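Local coordinates for acyl-CoA synthetase (AMP-forming)/AMP-acid ligase II-like protein (Dyadobacter fermentans, PDB 4GS5) that probably activates medium-chain fatty acids or related carboxylic acids with ATP for ligation to coenzyme A, as an AMP-forming ligase, at residues A[132-137]-A[166-171]; A[113-118]-A[127-132]; A[92-97]-A[183-188]. All blocks are in the same frame, centred on the assembly; numbering follows the deposited sequence.

Contact 1: residues A[132-137]-A[166-171]; sequences MQLQSI and MQISDL. With EDO (1,2-ethanediol), chain B.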
HETATM    1  N   MSE A 132       6.549  -6.992   9.049  1.00 24.58           N
HETATM    2  CA  MSE A 132       7.695  -7.275   9.886  1.00 29.73           C
HETATM    3  C   MSE A 132       7.326  -8.111  11.112  1.00 30.10           C
HETATM    4  O   MSE A 132       8.136  -8.901  11.607  1.00 31.18           O
HETATM    5  CB  MSE A 132       8.359  -5.979  10.340  1.00 30.22           C
HETATM    6  CG  MSE A 132       9.794  -6.171  10.673  1.00 36.30           C
HETATM    7 SE   MSE A 132      10.713  -4.481  10.810  0.48 36.48          SE
HETATM    8  CE  MSE A 132      11.177  -4.173   8.942  1.00 45.89           C
ATOM      9  N   GLN A 133       6.117  -7.927  11.619  1.00 23.63           N
ATOM     10  CA  GLN A 133       5.691  -8.739  12.758  1.00 28.69           C
ATOM     11  C   GLN A 133       5.543 -10.207  12.383  1.00 29.22           C
ATOM     12  O   GLN A 133       5.883 -11.095  13.171  1.00 28.33           O
ATOM     13  CB  GLN A 133       4.404  -8.208  13.386  1.00 26.63           C
ATOM     14  CG  GLN A 133       4.635  -6.964  14.251  1.00 30.27           C
ATOM     15  CD  GLN A 133       3.331  -6.357  14.721  1.00 33.58           C
ATOM     16  OE1 GLN A 133       2.406  -6.170  13.932  1.00 27.73           O
ATOM     17  NE2 GLN A 133       3.244  -6.056  16.009  1.00 32.13           N
ATOM     18  N   LEU A 134       5.035 -10.474  11.180  1.00 23.54           N
ATOM     19  CA  LEU A 134       4.884 -11.863  10.768  1.00 26.63           C
ATOM     20  C   LEU A 134       6.252 -12.467  10.483  1.00 26.40           C
ATOM     21  O   LEU A 134       6.516 -13.628  10.783  1.00 30.39           O
ATOM     22  CB  LEU A 134       3.997 -11.978   9.528  1.00 29.03           C
ATOM     23  CG  LEU A 134       3.793 -13.386   8.977  1.00 31.47           C
ATOM     24  CD1 LEU A 134       3.198 -14.282  10.058  1.00 30.50           C
ATOM     25  CD2 LEU A 134       2.886 -13.327   7.742  1.00 28.62           C
ATOM     26  N   GLN A 135       7.137 -11.682   9.895  1.00 26.06           N
ATOM     27  CA  GLN A 135       8.473 -12.179   9.589  0.59 28.54           C
ATOM     28  C   GLN A 135       9.217 -12.512  10.879  1.00 30.14           C
ATOM     29  O   GLN A 135       9.995 -13.461  10.924  1.00 30.24           O
ATOM     30  CB  GLN A 135       9.260 -11.156   8.765  0.59 29.90           C
ATOM     31  CG  GLN A 135      10.437 -11.756   7.974  0.59 34.31           C
ATOM     32  CD  GLN A 135      11.731 -11.796   8.762  0.59 39.33           C
ATOM     33  OE1 GLN A 135      11.847 -11.189   9.825  0.59 36.30           O
ATOM     34  NE2 GLN A 135      12.728 -12.502   8.228  0.59 46.34           N
ATOM     35  N   SER A 136       8.977 -11.713  11.926  1.00 33.84           N
ATOM     36  CA  SER A 136       9.646 -11.905  13.219  1.00 36.88           C
ATOM     37  C   SER A 136       9.199 -13.210  13.854  1.00 37.14           C
ATOM     38  O   SER A 136      10.008 -13.965  14.376  1.00 40.29           O
ATOM     39  CB  SER A 136       9.329 -10.762  14.192  1.00 44.04           C
ATOM     40  OG  SER A 136      10.104  -9.611  13.920  1.00 51.61           O
ATOM     41  N   ILE A 137       7.895 -13.446  13.833  1.00 34.80           N
ATOM     42  CA  ILE A 137       7.341 -14.695  14.327  1.00 32.36           C
ATOM     43  C   ILE A 137       7.964 -15.887  13.601  1.00 31.22           C
ATOM     44  O   ILE A 137       8.325 -16.877  14.224  1.00 34.76           O
ATOM     45  CB  ILE A 137       5.822 -14.742  14.135  1.00 32.03           C
ATOM     46  CG1 ILE A 137       5.135 -13.787  15.113  1.00 32.29           C
ATOM     47  CG2 ILE A 137       5.311 -16.174  14.292  1.00 34.79           C
ATOM     48  CD1 ILE A 137       3.656 -13.587  14.824  1.00 34.77           C
HETATM   49  N   MSE A 166       7.470 -15.468  -0.272  1.00 28.70           N
HETATM   50  CA  MSE A 166       7.766 -16.895  -0.445  1.00 34.59           C
HETATM   51  C   MSE A 166       7.442 -17.734   0.795  1.00 31.69           C
HETATM   52  O   MSE A 166       6.938 -18.855   0.675  1.00 37.43           O
HETATM   53  CB  MSE A 166       9.228 -17.113  -0.857  1.00 39.91           C
HETATM   54  CG  MSE A 166       9.557 -16.644  -2.269  1.00 48.76           C
HETATM   55 SE   MSE A 166       8.803 -17.789  -3.647  0.53 98.06          SE
HETATM   56  CE  MSE A 166       8.337 -16.440  -4.972  1.00 78.06           C
ATOM     57  N   GLN A 167       7.743 -17.203   1.978  1.00 28.80           N
ATOM     58  CA  GLN A 167       7.387 -17.847   3.250  1.00 29.89           C
ATOM     59  C   GLN A 167       5.877 -17.965   3.476  1.00 27.97           C
ATOM     60  O   GLN A 167       5.383 -18.989   3.963  1.00 28.52           O
ATOM     61  CB  GLN A 167       7.984 -17.075   4.432  1.00 33.29           C
ATOM     62  CG  GLN A 167       9.446 -17.393   4.721  1.00 44.02           C
ATOM     63  CD  GLN A 167      10.001 -16.568   5.875  1.00 48.02           C
ATOM     64  OE1 GLN A 167      10.123 -15.348   5.778  1.00 47.15           O
ATOM     65  NE2 GLN A 167      10.336 -17.235   6.970  1.00 50.12           N
ATOM     66  N   ILE A 168       5.154 -16.902   3.145  1.00 23.52           N
ATOM     67  CA  ILE A 168       3.708 -16.884   3.300  1.00 23.78           C
ATOM     68  C   ILE A 168       3.052 -17.900   2.372  1.00 27.66           C
ATOM     69  O   ILE A 168       2.093 -18.562   2.766  1.00 26.24           O
ATOM     70  CB  ILE A 168       3.137 -15.486   3.065  1.00 24.04           C
ATOM     71  CG1 ILE A 168       3.500 -14.577   4.244  1.00 28.37           C
ATOM     72  CG2 ILE A 168       1.621 -15.553   2.892  1.00 23.48           C
ATOM     73  CD1 ILE A 168       3.299 -13.104   3.976  1.00 24.11           C
ATOM     74  N   SER A 169       3.591 -18.045   1.158  1.00 27.07           N
ATOM     75  CA  SER A 169       3.072 -19.003   0.184  1.00 33.02           C
ATOM     76  C   SER A 169       3.067 -20.421   0.718  1.00 34.24           C
ATOM     77  O   SER A 169       2.278 -21.251   0.279  1.00 31.75           O
ATOM     78  CB  SER A 169       3.902 -18.994  -1.104  1.00 39.70           C
ATOM     79  OG  SER A 169       3.677 -17.806  -1.834  1.00 50.38           O
ATOM     80  N   ASP A 170       3.969 -20.710   1.645  1.00 32.15           N
ATOM     81  CA  ASP A 170       4.059 -22.059   2.179  1.00 35.39           C
ATOM     82  C   ASP A 170       3.307 -22.311   3.488  1.00 32.90           C
ATOM     83  O   ASP A 170       3.369 -23.420   4.030  1.00 30.74           O
ATOM     84  CB  ASP A 170       5.516 -22.495   2.306  1.00 43.21           C
ATOM     85  CG  ASP A 170       5.848 -23.608   1.351  1.00 62.81           C
ATOM     86  OD1 ASP A 170       5.711 -24.792   1.740  1.00 66.71           O
ATOM     87  OD2 ASP A 170       6.209 -23.297   0.193  1.00 72.61           O
ATOM     88  N   LEU A 171       2.601 -21.296   3.984  1.00 29.52           N
ATOM     89  CA  LEU A 171       1.828 -21.432   5.215  1.00 29.10           C
ATOM     90  C   LEU A 171       0.440 -21.995   4.929  1.00 28.26           C
ATOM     91  O   LEU A 171      -0.264 -21.492   4.072  1.00 29.84           O
ATOM     92  CB  LEU A 171       1.692 -20.084   5.928  1.00 30.66           C
ATOM     93  CG  LEU A 171       2.968 -19.409   6.427  1.00 31.53           C
ATOM     94  CD1 LEU A 171       2.647 -18.030   7.037  1.00 28.93           C
ATOM     95  CD2 LEU A 171       3.659 -20.301   7.438  1.00 36.19           C
TER
HETATM   96  C1  EDO B 422       7.717  -3.511   6.354  1.00 57.57           C
HETATM   97  O1  EDO B 422       8.566  -4.662   6.435  1.00 62.43           O
HETATM   98  C2  EDO B 422       6.361  -3.779   7.010  1.00 47.90           C
HETATM   99  O2  EDO B 422       6.473  -3.988   8.425  1.00 32.52           O

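Contact 2: residues A[113-118]-A[127-132]; sequences ANPLAG and VAMVPM. With EDO (1,2-ethanediol), chain B.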
ATOM      1  N   ALA A 113       7.658  -6.377  18.107  1.00 39.09           N
ATOM      2  CA  ALA A 113       7.999  -6.981  16.819  1.00 39.50           C
ATOM      3  C   ALA A 113       7.469  -8.404  16.718  1.00 41.42           C
ATOM      4  O   ALA A 113       7.156  -8.894  15.627  1.00 43.21           O
ATOM      5  CB  ALA A 113       9.506  -6.971  16.610  1.00 34.43           C
ATOM      6  N   ASN A 114       7.378  -9.071  17.862  1.00 38.37           N
ATOM      7  CA  ASN A 114       6.894 -10.444  17.891  1.00 39.43           C
ATOM      8  C   ASN A 114       5.728 -10.599  18.853  1.00 37.31           C
ATOM      9  O   ASN A 114       5.932 -10.808  20.049  1.00 36.18           O
ATOM     10  CB  ASN A 114       8.016 -11.415  18.261  1.00 43.92           C
ATOM     11  CG  ASN A 114       7.628 -12.871  18.024  1.00 44.09           C
ATOM     12  OD1 ASN A 114       6.461 -13.256  18.194  1.00 37.51           O
ATOM     13  ND2 ASN A 114       8.607 -13.683  17.619  1.00 42.99           N
ATOM     14  N   PRO A 115       4.504 -10.493  18.324  1.00 37.60           N
ATOM     15  CA  PRO A 115       3.272 -10.569  19.116  1.00 40.32           C
ATOM     16  C   PRO A 115       3.051 -11.915  19.816  1.00 44.53           C
ATOM     17  O   PRO A 115       2.265 -11.965  20.760  1.00 50.39           O
ATOM     18  CB  PRO A 115       2.170 -10.329  18.078  1.00 40.07           C
ATOM     19  CG  PRO A 115       2.817 -10.545  16.761  1.00 41.24           C
ATOM     20  CD  PRO A 115       4.238 -10.167  16.914  1.00 33.85           C
ATOM     21  N   LEU A 116       3.711 -12.977  19.364  1.00 39.40           N
ATOM     22  CA  LEU A 116       3.535 -14.292  19.976  1.00 40.82           C
ATOM     23  C   LEU A 116       4.593 -14.578  21.028  1.00 45.10           C
ATOM     24  O   LEU A 116       4.470 -15.525  21.806  1.00 46.04           O
ATOM     25  CB  LEU A 116       3.573 -15.395  18.916  1.00 39.92           C
ATOM     26  CG  LEU A 116       2.358 -15.544  18.000  1.00 39.71           C
ATOM     27  CD1 LEU A 116       2.485 -16.842  17.207  1.00 38.89           C
ATOM     28  CD2 LEU A 116       1.061 -15.527  18.799  1.00 38.81           C
ATOM     29  N   ALA A 117       5.629 -13.750  21.053  1.00 47.48           N
ATOM     30  CA  ALA A 117       6.800 -14.034  21.878  1.00 54.69           C
ATOM     31  C   ALA A 117       6.468 -14.142  23.356  1.00 61.81           C
ATOM     32  O   ALA A 117       7.000 -15.006  24.054  1.00 69.71           O
ATOM     33  CB  ALA A 117       7.892 -12.991  21.652  1.00 54.73           C
ATOM     34  N   GLY A 118       5.588 -13.268  23.833  1.00 62.67           N
ATOM     35  CA  GLY A 118       5.305 -13.196  25.258  1.00 71.22           C
ATOM     36  C   GLY A 118       4.236 -14.138  25.786  1.00 74.47           C
ATOM     37  O   GLY A 118       4.138 -14.366  26.989  1.00 77.60           O
ATOM     38  N   VAL A 127      -5.818 -12.134  13.406  1.00 22.81           N
ATOM     39  CA  VAL A 127      -4.891 -11.112  13.879  1.00 27.22           C
ATOM     40  C   VAL A 127      -4.556 -10.162  12.749  1.00 29.53           C
ATOM     41  O   VAL A 127      -4.377 -10.602  11.602  1.00 28.10           O
ATOM     42  CB  VAL A 127      -3.598 -11.723  14.427  1.00 28.85           C
ATOM     43  CG1 VAL A 127      -2.913 -12.555  13.354  1.00 31.32           C
ATOM     44  CG2 VAL A 127      -2.661 -10.613  14.949  1.00 26.40           C
ATOM     45  N   ALA A 128      -4.470  -8.865  13.056  1.00 26.13           N
ATOM     46  CA  ALA A 128      -3.972  -7.912  12.060  1.00 26.93           C
ATOM     47  C   ALA A 128      -2.591  -7.472  12.501  1.00 28.26           C
ATOM     48  O   ALA A 128      -2.368  -7.225  13.682  1.00 28.56           O
ATOM     49  CB  ALA A 128      -4.904  -6.717  11.920  1.00 25.58           C
HETATM   50  N   MSE A 129      -1.651  -7.391  11.570  1.00 29.75           N
HETATM   51  CA  MSE A 129      -0.303  -7.019  11.946  1.00 31.40           C
HETATM   52  C   MSE A 129       0.441  -6.434  10.763  1.00 28.35           C
HETATM   53  O   MSE A 129      -0.091  -6.396   9.654  1.00 27.27           O
HETATM   54  CB  MSE A 129       0.438  -8.222  12.545  1.00 31.95           C
HETATM   55  CG  MSE A 129       0.715  -9.364  11.587  1.00 32.58           C
HETATM   56 SE   MSE A 129       1.593 -10.889  12.502  0.67 46.99          SE
HETATM   57  CE  MSE A 129       0.304 -11.200  13.905  1.00 64.71           C
ATOM     58  N   VAL A 130       1.646  -5.921  11.007  1.00 23.00           N
ATOM     59  CA  VAL A 130       2.470  -5.434   9.911  1.00 23.02           C
ATOM     60  C   VAL A 130       3.372  -6.575   9.476  1.00 28.77           C
ATOM     61  O   VAL A 130       3.587  -7.517  10.238  1.00 27.94           O
ATOM     62  CB  VAL A 130       3.300  -4.165  10.257  1.00 32.59           C
ATOM     63  CG1 VAL A 130       2.366  -2.994  10.579  1.00 34.84           C
ATOM     64  CG2 VAL A 130       4.280  -4.434  11.399  1.00 35.53           C
ATOM     65  N   PRO A 131       3.867  -6.514   8.234  1.00 24.33           N
ATOM     66  CA  PRO A 131       4.643  -7.613   7.652  1.00 24.90           C
ATOM     67  C   PRO A 131       5.857  -7.988   8.493  1.00 29.20           C
ATOM     68  O   PRO A 131       6.159  -9.176   8.629  1.00 27.87           O
ATOM     69  CB  PRO A 131       5.103  -7.036   6.303  1.00 30.90           C
ATOM     70  CG  PRO A 131       3.985  -6.097   5.926  1.00 30.89           C
ATOM     71  CD  PRO A 131       3.555  -5.468   7.244  1.00 27.94           C
HETATM   72  N   MSE A 132       6.549  -6.992   9.049  1.00 24.58           N
HETATM   73  CA  MSE A 132       7.695  -7.275   9.886  1.00 29.73           C
HETATM   74  C   MSE A 132       7.326  -8.111  11.112  1.00 30.10           C
HETATM   75  O   MSE A 132       8.136  -8.901  11.607  1.00 31.18           O
HETATM   76  CB  MSE A 132       8.359  -5.979  10.340  1.00 30.22           C
HETATM   77  CG  MSE A 132       9.794  -6.171  10.673  1.00 36.30           C
HETATM   78 SE   MSE A 132      10.713  -4.481  10.810  0.48 36.48          SE
HETATM   79  CE  MSE A 132      11.177  -4.173   8.942  1.00 45.89           C
TER
HETATM   80  C1  EDO B 422       7.717  -3.511   6.354  1.00 57.57           C
HETATM   81  O1  EDO B 422       8.566  -4.662   6.435  1.00 62.43           O
HETATM   82  C2  EDO B 422       6.361  -3.779   7.010  1.00 47.90           C
HETATM   83  O2  EDO B 422       6.473  -3.988   8.425  1.00 32.52           O

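Contact 3: residues A[92-97]-A[183-188]; sequences GLMMLV and ETVSHV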
ATOM      1  N   GLY A  92      -4.495   0.149  15.473  1.00 45.54           N
ATOM      2  CA  GLY A  92      -4.862  -0.619  16.645  1.00 42.59           C
ATOM      3  C   GLY A  92      -6.287  -0.356  17.078  1.00 40.67           C
ATOM      4  O   GLY A  92      -7.017  -1.285  17.408  1.00 42.34           O
ATOM      5  N   LEU A  93      -6.686   0.912  17.107  1.00 38.86           N
ATOM      6  CA  LEU A  93      -8.057   1.247  17.483  1.00 39.90           C
ATOM      7  C   LEU A  93      -9.093   0.550  16.582  1.00 38.09           C
ATOM      8  O   LEU A  93     -10.156   0.168  17.052  1.00 37.25           O
ATOM      9  CB  LEU A  93      -8.259   2.763  17.514  1.00 42.38           C
ATOM     10  CG  LEU A  93      -7.381   3.443  18.575  1.00 40.28           C
ATOM     11  CD1 LEU A  93      -7.633   4.939  18.620  1.00 51.27           C
ATOM     12  CD2 LEU A  93      -7.659   2.814  19.930  1.00 44.49           C
HETATM   13  N   MSE A  94      -8.787   0.355  15.300  1.00 37.47           N
HETATM   14  CA  MSE A  94      -9.745  -0.347  14.438  1.00 35.55           C
HETATM   15  C   MSE A  94      -9.998  -1.793  14.892  1.00 31.48           C
HETATM   16  O   MSE A  94     -11.086  -2.336  14.695  1.00 29.14           O
HETATM   17  CB  MSE A  94      -9.357  -0.283  12.953  1.00 37.02           C
HETATM   18  CG  MSE A  94      -9.803   1.009  12.263  1.00 46.05           C
HETATM   19 SE   MSE A  94     -11.759   1.226  12.094  0.52 55.94          SE
HETATM   20  CE  MSE A  94     -12.293  -0.634  12.045  1.00 43.51           C
HETATM   21  N   MSE A  95      -9.008  -2.421  15.515  1.00 31.07           N
HETATM   22  CA  MSE A  95      -9.223  -3.776  16.018  1.00 31.14           C
HETATM   23  C   MSE A  95     -10.268  -3.767  17.136  1.00 35.81           C
HETATM   24  O   MSE A  95     -11.059  -4.722  17.272  1.00 29.97           O
HETATM   25  CB  MSE A  95      -7.909  -4.389  16.511  1.00 29.58           C
HETATM   26  CG  MSE A  95      -6.939  -4.741  15.396  1.00 28.12           C
HETATM   27 SE   MSE A  95      -7.669  -6.126  14.244  0.47 27.96          SE
HETATM   28  CE  MSE A  95      -7.730  -7.588  15.520  1.00 31.53           C
ATOM     29  N   LEU A  96     -10.281  -2.688  17.928  1.00 33.16           N
ATOM     30  CA  LEU A  96     -11.252  -2.549  19.023  1.00 33.81           C
ATOM     31  C   LEU A  96     -12.664  -2.337  18.496  1.00 35.45           C
ATOM     32  O   LEU A  96     -13.620  -2.927  18.997  1.00 36.26           O
ATOM     33  CB  LEU A  96     -10.879  -1.379  19.936  1.00 40.73           C
ATOM     34  CG  LEU A  96      -9.462  -1.407  20.514  1.00 38.05           C
ATOM     35  CD1 LEU A  96      -9.265  -0.219  21.442  1.00 42.50           C
ATOM     36  CD2 LEU A  96      -9.222  -2.716  21.248  1.00 34.32           C
ATOM     37  N   VAL A  97     -12.784  -1.474  17.489  1.00 36.08           N
ATOM     38  CA  VAL A  97     -14.061  -1.203  16.840  1.00 35.95           C
ATOM     39  C   VAL A  97     -14.656  -2.468  16.245  1.00 33.13           C
ATOM     40  O   VAL A  97     -15.829  -2.780  16.482  1.00 34.54           O
ATOM     41  CB  VAL A  97     -13.918  -0.136  15.728  1.00 37.62           C
ATOM     42  CG1 VAL A  97     -15.209  -0.036  14.913  1.00 32.45           C
ATOM     43  CG2 VAL A  97     -13.554   1.217  16.342  1.00 41.40           C
ATOM     44  N   GLU A 183      -7.686   8.325   4.700  1.00 33.73           N
ATOM     45  CA  GLU A 183      -8.926   8.903   4.155  1.00 37.92           C
ATOM     46  C   GLU A 183     -10.055   7.882   3.956  1.00 34.22           C
ATOM     47  O   GLU A 183     -11.212   8.248   3.765  1.00 35.96           O
ATOM     48  CB  GLU A 183      -8.664   9.656   2.846  1.00 47.07           C
ATOM     49  CG  GLU A 183      -8.287  11.121   3.021  1.00 59.89           C
ATOM     50  CD  GLU A 183      -8.579  11.953   1.775  1.00 72.68           C
ATOM     51  OE1 GLU A 183      -9.555  12.741   1.790  1.00 78.66           O
ATOM     52  OE2 GLU A 183      -7.835  11.823   0.780  1.00 76.26           O
ATOM     53  N   THR A 184      -9.721   6.601   3.987  1.00 33.46           N
ATOM     54  CA  THR A 184     -10.748   5.567   3.886  1.00 38.25           C
ATOM     55  C   THR A 184     -10.896   4.846   5.221  1.00 38.68           C
ATOM     56  O   THR A 184     -11.492   3.767   5.296  1.00 37.88           O
ATOM     57  CB  THR A 184     -10.485   4.565   2.707  1.00 31.60           C
ATOM     58  OG1 THR A 184      -9.228   3.897   2.879  1.00 32.42           O
ATOM     59  CG2 THR A 184     -10.494   5.302   1.352  1.00 31.95           C
ATOM     60  N   VAL A 185     -10.375   5.498   6.264  1.00 38.77           N
ATOM     61  CA  VAL A 185     -10.265   4.958   7.618  1.00 41.68           C
ATOM     62  C   VAL A 185      -9.272   3.804   7.671  1.00 47.56           C
ATOM     63  O   VAL A 185      -8.208   3.913   8.293  1.00 51.42           O
ATOM     64  CB  VAL A 185     -11.623   4.507   8.190  1.00 42.60           C
ATOM     65  CG1 VAL A 185     -11.477   4.161   9.667  1.00 40.41           C
ATOM     66  CG2 VAL A 185     -12.656   5.593   8.000  1.00 42.65           C
ATOM     67  N   SER A 186      -9.633   2.710   7.007  1.00 43.14           N
ATOM     68  CA  SER A 186      -8.803   1.517   6.924  1.00 41.91           C
ATOM     69  C   SER A 186      -8.827   0.986   5.480  1.00 36.84           C
ATOM     70  O   SER A 186      -8.795   1.753   4.511  1.00 34.08           O
ATOM     71  CB  SER A 186      -9.338   0.450   7.890  1.00 46.05           C
ATOM     72  OG  SER A 186      -8.338  -0.485   8.255  1.00 49.42           O
ATOM     73  N   HIS A 187      -8.918  -0.325   5.329  1.00 35.23           N
ATOM     74  CA  HIS A 187      -8.817  -0.925   4.006  1.00 35.38           C
ATOM     75  C   HIS A 187     -10.083  -0.722   3.143  1.00 36.41           C
ATOM     76  O   HIS A 187     -11.194  -0.574   3.673  1.00 33.96           O
ATOM     77  CB  HIS A 187      -8.430  -2.413   4.136  1.00 41.48           C
ATOM     78  CG  HIS A 187      -9.365  -3.225   4.989  1.00 50.76           C
ATOM     79  ND1 HIS A 187      -9.078  -4.509   5.396  1.00 51.97           N
ATOM     80  CD2 HIS A 187     -10.591  -2.938   5.493  1.00 50.61           C
ATOM     81  CE1 HIS A 187     -10.088  -4.984   6.105  1.00 42.73           C
ATOM     82  NE2 HIS A 187     -11.013  -4.047   6.186  1.00 51.29           N
ATOM     83  N   VAL A 188      -9.907  -0.686   1.818  1.00 29.57           N
ATOM     84  CA  VAL A 188     -11.029  -0.702   0.878  1.00 29.06           C
ATOM     85  C   VAL A 188     -10.921  -1.902  -0.061  1.00 27.03           C
ATOM     86  O   VAL A 188     -11.828  -2.160  -0.868  1.00 26.13           O
ATOM     87  CB  VAL A 188     -11.108   0.586   0.035  1.00 31.02           C
ATOM     88  CG1 VAL A 188     -11.268   1.793   0.940  1.00 25.81           C
ATOM     89  CG2 VAL A 188      -9.869   0.730  -0.874  1.00 30.49           C
TER

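Contact 1: residues A[132-137]-A[166-171]
Helices 131-139 and 162-169 face each other, with Leu-134 opposite Ile-168 and Gln-135 opposite Gln-167, the latter pair's CA atoms 8.6 Å apart. Both helices belong to the alpha/beta core of an ATP-dependent AMP-binding enzyme; the first follows strand 126-129 and the second comes after strand 153-155. The apolar bridge is a single leucine methyl. CG of Leu-134 stands opposite its backbone N (chi1 178°), which sends the branch toward the second helix, and CD2 lies over the CG1-CD1 bond of Ile-168, 3.8 Å from each of these two atoms. The two side chains meet at a slant. Gln-135 and Gln-167 flank this pair on the more open side. Met-129 and Val-147 also pack on Leu-134, and Leu-138 and Glu-139 receive the Gln-167 side chain, extending the interface beyond the two segments. At the start of helix 131-139, N of Met-132, a selenomethionine, donates to O2 of a bound 1,2-ethanediol at 3.1 Å (158° at the hydrogen), the glycol taking up an amide of the first turn. Met-132 O is gripped twice by the residue one turn on, from opposite faces of its carbonyl plane: Ser-136 N at 3.0 Å and Ser-136 OG at 3.1 Å.

Contact 2: residues A[113-118]-A[127-132]
The five-membered ring of Pro-115 presents its CG corner to the terminal methyl of Met-129, a selenomethionine, with CE 3.9 Å away; Gln-133 lies toward one face of the ring and Ile-137 toward the other. The methionine chain crosses the ring at about a right angle. CG of Met-129 is wedged between its backbone N and carbonyl carbon (chi1 66°), and after an extended middle the chain bends at its last torsion to bring CE to the proline. The other flat group, the Asn-114 amide, braces its own loop: OD1 accepts from Leu-116 N at 3.0 Å, the donor lying in the carbonyl plane, which makes an Asx turn at the head of a type I beta turn from Asn-114 to Ala-117. ND2 of the amide is bonded to Thr-143 OG1, so both ends of the group are engaged. Where the chain leaves the strand, Val-130 is the N-cap of helix 131-139 and Pro-131 lays its CD 3.3 Å from C2 of the ethanediol. With an alanine at Pro-131, CG and CD are gone, which would probably leave the glycol carbon without most of its flank and free the first helical turn from the ring's restraint. The loop rests on helix 131-139 through Ala-113, Asn-114 and Pro-115, and on Leu-82 of strand 80-83, while Met-129 packs against Val-153 and Leu-155 of strand 153-155.

Contact 3: residues A[92-97]-A[183-188]
Met-94, a selenomethionine of helix 90-102, reaches across to Val-185 and Ser-186, in a loop just before strand 187-192. Its CB leaves the helix toward that loop. CG, the next atom out, comes 4.4 Å from CB of Ser-186, a loose van der Waals approach. SE then makes the main touch, 3.8 Å from CG1 of Val-185, the two side chains crossing at about a right angle. Bends at the second and third torsions (chi2 -67°) turn the end of the chain, so CE curls back over its own helix and lies 3.4 Å from the carbonyl O of Met-94 instead of going on to the valine. On the loop side, Val-185 holds a backbone conformation rare for a branched residue (phi 67°, psi -67°), the centre of a classic gamma turn closed by a weak bond from Ser-186 N to Thr-184 O at 2.7 Å. With the turn in this shape, the valine CB points toward the helix. Leu-62 of helix 59-72 touches both Met-94 and Val-185, so three parts of the fold meet here. Arg-98, one turn further along helix 90-102, touches Ser-186 and His-187, and His-187 is tied through NE2 to Thr-69 OG1. The segment starts on the last residue of the Tyr-Gly-x-Thr-Glu signature of the AMP-binding enzymes, a motif that in relatives lines the nucleotide site; the turn is therefore probably close to that site. An ethanediol, probably from the crystallisation liquor, lies about 3 Å from the Ser-186 side chain; such molecules often mark pockets. Between the two segments the contact is apolar, selenium against methyl, methylene against methylene, which implies holding by fit and burial, without a directional bond.

Overall arrangement
Contacts 1 and 2 form one continuous patch, their centres 10 Å apart, sharing Met-132, helix 131-139 and the same ethanediol. The 113-118 loop also lies directly against that helix, Ala-113 O being 3.2 Å from Ser-136 CB. Contact 3 closes a long loop of chain in which both others are nested. Its centre is about 17 Å from that of contact 2, yet Ala-128 CB packs on Met-95 SE, 3.7 Å apart. Contact 1 is farther from contact 3, about 23 Å between centres and about 9 Å between nearest atoms. The signature motif of the probable nucleotide site runs into segment 183-188 of contact 3; contacts 1 and 2 are partly buried packing around helix 131-139.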